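Local coordinates for protein beta-galactosidase/beta-glucuronidase (Faecalibacterium prausnitzii L2-6, PDB 6MVF) that binds flavin mononucleotide and acts as a beta-glucuronidase of glycosyl hydrolase family 2, cleaving beta-glucuronides, at residues G461-N466 with A511-Y516. Residues are numbered along the deposited sequence; the frame is centred on the assembly and turned at random.
Sequences GKIEQN and ALYHEY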
ATOM      1  N   GLY A 461     -41.467 -34.869  -3.774  1.00 30.84           N
ATOM      2  CA  GLY A 461     -40.674 -36.079  -3.737  1.00 32.74           C
ATOM      3  C   GLY A 461     -39.793 -36.223  -2.502  1.00 38.22           C
ATOM      4  O   GLY A 461     -39.788 -35.408  -1.575  1.00 38.63           O
ATOM      5  N   LYS A 462     -39.036 -37.312  -2.509  1.00 39.47           N
ATOM      6  CA  LYS A 462     -38.090 -37.625  -1.454  1.00 34.10           C
ATOM      7  C   LYS A 462     -36.659 -37.439  -1.958  1.00 39.14           C
ATOM      8  O   LYS A 462     -36.365 -37.599  -3.155  1.00 32.58           O
ATOM      9  CB  LYS A 462     -38.297 -39.060  -0.941  1.00 30.18           C
ATOM     10  CG  LYS A 462     -39.671 -39.313  -0.317  1.00 42.48           C
ATOM     11  CD  LYS A 462     -39.900 -40.782   0.156  1.00 56.45           C
ATOM     12  CE  LYS A 462     -40.116 -41.792  -0.997  1.00 54.46           C
ATOM     13  NZ  LYS A 462     -38.838 -42.368  -1.544  1.00 58.10           N
ATOM     14  N   ILE A 463     -35.780 -37.089  -1.010  1.00 32.45           N
ATOM     15  CA  ILE A 463     -34.338 -36.988  -1.252  1.00 34.36           C
ATOM     16  C   ILE A 463     -33.805 -38.236  -1.957  1.00 32.36           C
ATOM     17  O   ILE A 463     -33.030 -38.151  -2.918  1.00 31.58           O
ATOM     18  CB  ILE A 463     -33.614 -36.747   0.090  1.00 35.99           C
ATOM     19  CG1 ILE A 463     -33.829 -35.307   0.573  1.00 27.79           C
ATOM     20  CG2 ILE A 463     -32.134 -37.132   0.010  1.00 26.24           C
ATOM     21  CD1 ILE A 463     -33.436 -35.105   1.989  1.00 27.64           C
ATOM     22  N   GLU A 464     -34.221 -39.409  -1.490  1.00 35.34           N
ATOM     23  CA  GLU A 464     -33.777 -40.691  -2.022  1.00 37.25           C
ATOM     24  C   GLU A 464     -34.214 -40.927  -3.468  1.00 39.64           C
ATOM     25  O   GLU A 464     -33.853 -41.956  -4.043  1.00 36.51           O
ATOM     26  CB  GLU A 464     -34.301 -41.828  -1.138  1.00 38.20           C
ATOM     27  CG  GLU A 464     -33.706 -41.875   0.277  1.00 48.18           C
ATOM     28  CD  GLU A 464     -34.138 -40.710   1.189  1.00 54.29           C
ATOM     29  OE1 GLU A 464     -35.220 -40.091   0.953  1.00 38.72           O
ATOM     30  OE2 GLU A 464     -33.370 -40.416   2.146  1.00 56.67           O
ATOM     31  N   GLN A 465     -34.973 -39.998  -4.073  1.00 33.57           N
ATOM     32  CA  GLN A 465     -35.364 -40.148  -5.475  1.00 36.63           C
ATOM     33  C   GLN A 465     -34.314 -39.636  -6.459  1.00 37.49           C
ATOM     34  O   GLN A 465     -34.401 -39.949  -7.655  1.00 34.61           O
ATOM     35  CB  GLN A 465     -36.688 -39.428  -5.745  1.00 33.15           C
ATOM     36  CG  GLN A 465     -37.892 -40.058  -5.059  1.00 35.94           C
ATOM     37  CD  GLN A 465     -39.192 -39.397  -5.453  1.00 36.38           C
ATOM     38  OE1 GLN A 465     -39.298 -38.175  -5.499  1.00 40.29           O
ATOM     39  NE2 GLN A 465     -40.181 -40.204  -5.775  1.00 41.89           N
ATOM     40  N   ASN A 466     -33.327 -38.874  -5.992  1.00 35.70           N
ATOM     41  CA  ASN A 466     -32.402 -38.202  -6.905  1.00 38.68           C
ATOM     42  C   ASN A 466     -31.510 -39.196  -7.646  1.00 37.41           C
ATOM     43  O   ASN A 466     -31.385 -39.138  -8.877  1.00 37.86           O
ATOM     44  CB  ASN A 466     -31.556 -37.195  -6.121  1.00 33.19           C
ATOM     45  CG  ASN A 466     -32.338 -35.962  -5.758  1.00 36.11           C
ATOM     46  OD1 ASN A 466     -32.581 -35.104  -6.613  1.00 33.28           O
ATOM     47  ND2 ASN A 466     -32.778 -35.875  -4.497  1.00 31.65           N
ATOM     48  N   ALA A 511     -28.912 -29.807   5.482  1.00 29.49           N
ATOM     49  CA  ALA A 511     -27.664 -30.569   5.559  1.00 28.72           C
ATOM     50  C   ALA A 511     -27.874 -32.025   5.163  1.00 27.14           C
ATOM     51  O   ALA A 511     -27.016 -32.613   4.496  1.00 30.58           O
ATOM     52  CB  ALA A 511     -27.053 -30.477   6.961  1.00 22.89           C
ATOM     53  N   LEU A 512     -29.010 -32.621   5.556  1.00 28.12           N
ATOM     54  CA  LEU A 512     -29.333 -33.988   5.146  1.00 26.19           C
ATOM     55  C   LEU A 512     -29.500 -34.086   3.637  1.00 26.26           C
ATOM     56  O   LEU A 512     -29.050 -35.051   3.017  1.00 31.50           O
ATOM     57  CB  LEU A 512     -30.613 -34.472   5.839  1.00 23.58           C
ATOM     58  CG  LEU A 512     -30.568 -34.825   7.323  1.00 29.06           C
ATOM     59  CD1 LEU A 512     -31.979 -35.089   7.841  1.00 30.52           C
ATOM     60  CD2 LEU A 512     -29.672 -36.027   7.580  1.00 28.38           C
ATOM     61  N   TYR A 513     -30.179 -33.111   3.038  1.00 28.11           N
ATOM     62  CA  TYR A 513     -30.340 -33.082   1.592  1.00 29.53           C
ATOM     63  C   TYR A 513     -28.980 -33.088   0.888  1.00 33.80           C
ATOM     64  O   TYR A 513     -28.750 -33.872  -0.045  1.00 27.77           O
ATOM     65  CB  TYR A 513     -31.170 -31.848   1.206  1.00 29.07           C
ATOM     66  CG  TYR A 513     -31.268 -31.603  -0.276  1.00 28.38           C
ATOM     67  CD1 TYR A 513     -30.274 -30.905  -0.944  1.00 27.30           C
ATOM     68  CD2 TYR A 513     -32.351 -32.085  -1.015  1.00 28.82           C
ATOM     69  CE1 TYR A 513     -30.347 -30.694  -2.306  1.00 31.63           C
ATOM     70  CE2 TYR A 513     -32.444 -31.876  -2.379  1.00 25.55           C
ATOM     71  CZ  TYR A 513     -31.435 -31.177  -3.018  1.00 32.71           C
ATOM     72  OH  TYR A 513     -31.502 -30.944  -4.362  1.00 31.72           O
ATOM     73  N   HIS A 514     -28.052 -32.229   1.342  1.00 29.89           N
ATOM     74  CA  HIS A 514     -26.758 -32.120   0.675  1.00 28.56           C
ATOM     75  C   HIS A 514     -25.789 -33.221   1.080  1.00 28.15           C
ATOM     76  O   HIS A 514     -24.897 -33.563   0.296  1.00 27.63           O
ATOM     77  CB  HIS A 514     -26.154 -30.749   0.932  1.00 27.19           C
ATOM     78  CG  HIS A 514     -26.800 -29.660   0.140  1.00 22.58           C
ATOM     79  ND1 HIS A 514     -26.796 -29.643  -1.239  1.00 23.51           N
ATOM     80  CD2 HIS A 514     -27.486 -28.561   0.528  1.00 23.62           C
ATOM     81  CE1 HIS A 514     -27.433 -28.568  -1.665  1.00 26.00           C
ATOM     82  NE2 HIS A 514     -27.864 -27.894  -0.613  1.00 25.29           N
ATOM     83  N   GLU A 515     -25.943 -33.799   2.273  1.00 29.23           N
ATOM     84  CA  GLU A 515     -25.225 -35.034   2.585  1.00 30.66           C
ATOM     85  C   GLU A 515     -25.478 -36.092   1.516  1.00 33.57           C
ATOM     86  O   GLU A 515     -24.541 -36.740   1.027  1.00 31.14           O
ATOM     87  CB  GLU A 515     -25.628 -35.556   3.967  1.00 29.14           C
ATOM     88  CG  GLU A 515     -24.959 -34.814   5.126  1.00 33.76           C
ATOM     89  CD  GLU A 515     -25.568 -35.142   6.496  1.00 39.75           C
ATOM     90  OE1 GLU A 515     -26.187 -36.220   6.675  1.00 42.19           O
ATOM     91  OE2 GLU A 515     -25.424 -34.303   7.405  1.00 38.87           O
ATOM     92  N   TYR A 516     -26.745 -36.268   1.121  1.00 34.37           N
ATOM     93  CA  TYR A 516     -27.062 -37.273   0.110  1.00 31.59           C
ATOM     94  C   TYR A 516     -26.504 -36.875  -1.255  1.00 28.89           C
ATOM     95  O   TYR A 516     -25.904 -37.701  -1.947  1.00 33.03           O
ATOM     96  CB  TYR A 516     -28.577 -37.506   0.048  1.00 25.98           C
ATOM     97  CG  TYR A 516     -29.036 -38.466  -1.042  1.00 24.76           C
ATOM     98  CD1 TYR A 516     -29.120 -38.051  -2.372  1.00 25.65           C
ATOM     99  CD2 TYR A 516     -29.400 -39.781  -0.743  1.00 24.43           C
ATOM    100  CE1 TYR A 516     -29.536 -38.912  -3.378  1.00 29.14           C
ATOM    101  CE2 TYR A 516     -29.840 -40.654  -1.740  1.00 26.81           C
ATOM    102  CZ  TYR A 516     -29.896 -40.207  -3.062  1.00 34.40           C
ATOM    103  OH  TYR A 516     -30.308 -41.037  -4.078  1.00 32.83           O
TER
HETATM  104  O   HOH W   1     -31.015 -43.301  -3.415  1.00 35.35           O
HETATM  105  O   HOH W   2     -32.979 -32.656  -6.009  1.00 26.34           O
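Ile463 is directed toward helix 507-522 and touches both Tyr513 and Tyr516, which lie about one turn apart. Its CG2 methyl meets the base of the Tyr516 ring, 3.5 Å from CG. The two side chains run past each other in opposite directions. The other branch serves Tyr513: CD1 reaches the backbone at Tyr513 CA (3.7 Å), and CG1 approaches ring atom CD2 obliquely. With chi1 at 176°, CG trans to the backbone N, the Tyr516 ring extends from the helix over the 3-10 turn 463-465. The carbonyl O of Ile463 sits over one face of this ring, offset toward the rim. That oxygen also accepts from Asn466 N and from Asn466 ND2 (2.8 Å), and ND2 has a second partner in Phe456 O. Asn466 CB lies 3.8 Å from Tyr516 CE1. At the far end of the ring, Tyr516 OH is hydrogen-bonded to Gly467 N, and water 1 links it to Glu464 O. With an alanine in place of this tyrosine, the Ile463 CG2 methyl would probably lose its packing surface and Gly467 N its hydroxyl partner. Water 2 lies between Asn466 OD1 and Tyr513 OH (2.8 Å from the latter). The contact is apolar packing with water bridges, away from the flavin site. It joins the turn leading into helix 466-476 to helix 507-522, two successive outer helices of the family 2 TIM barrel.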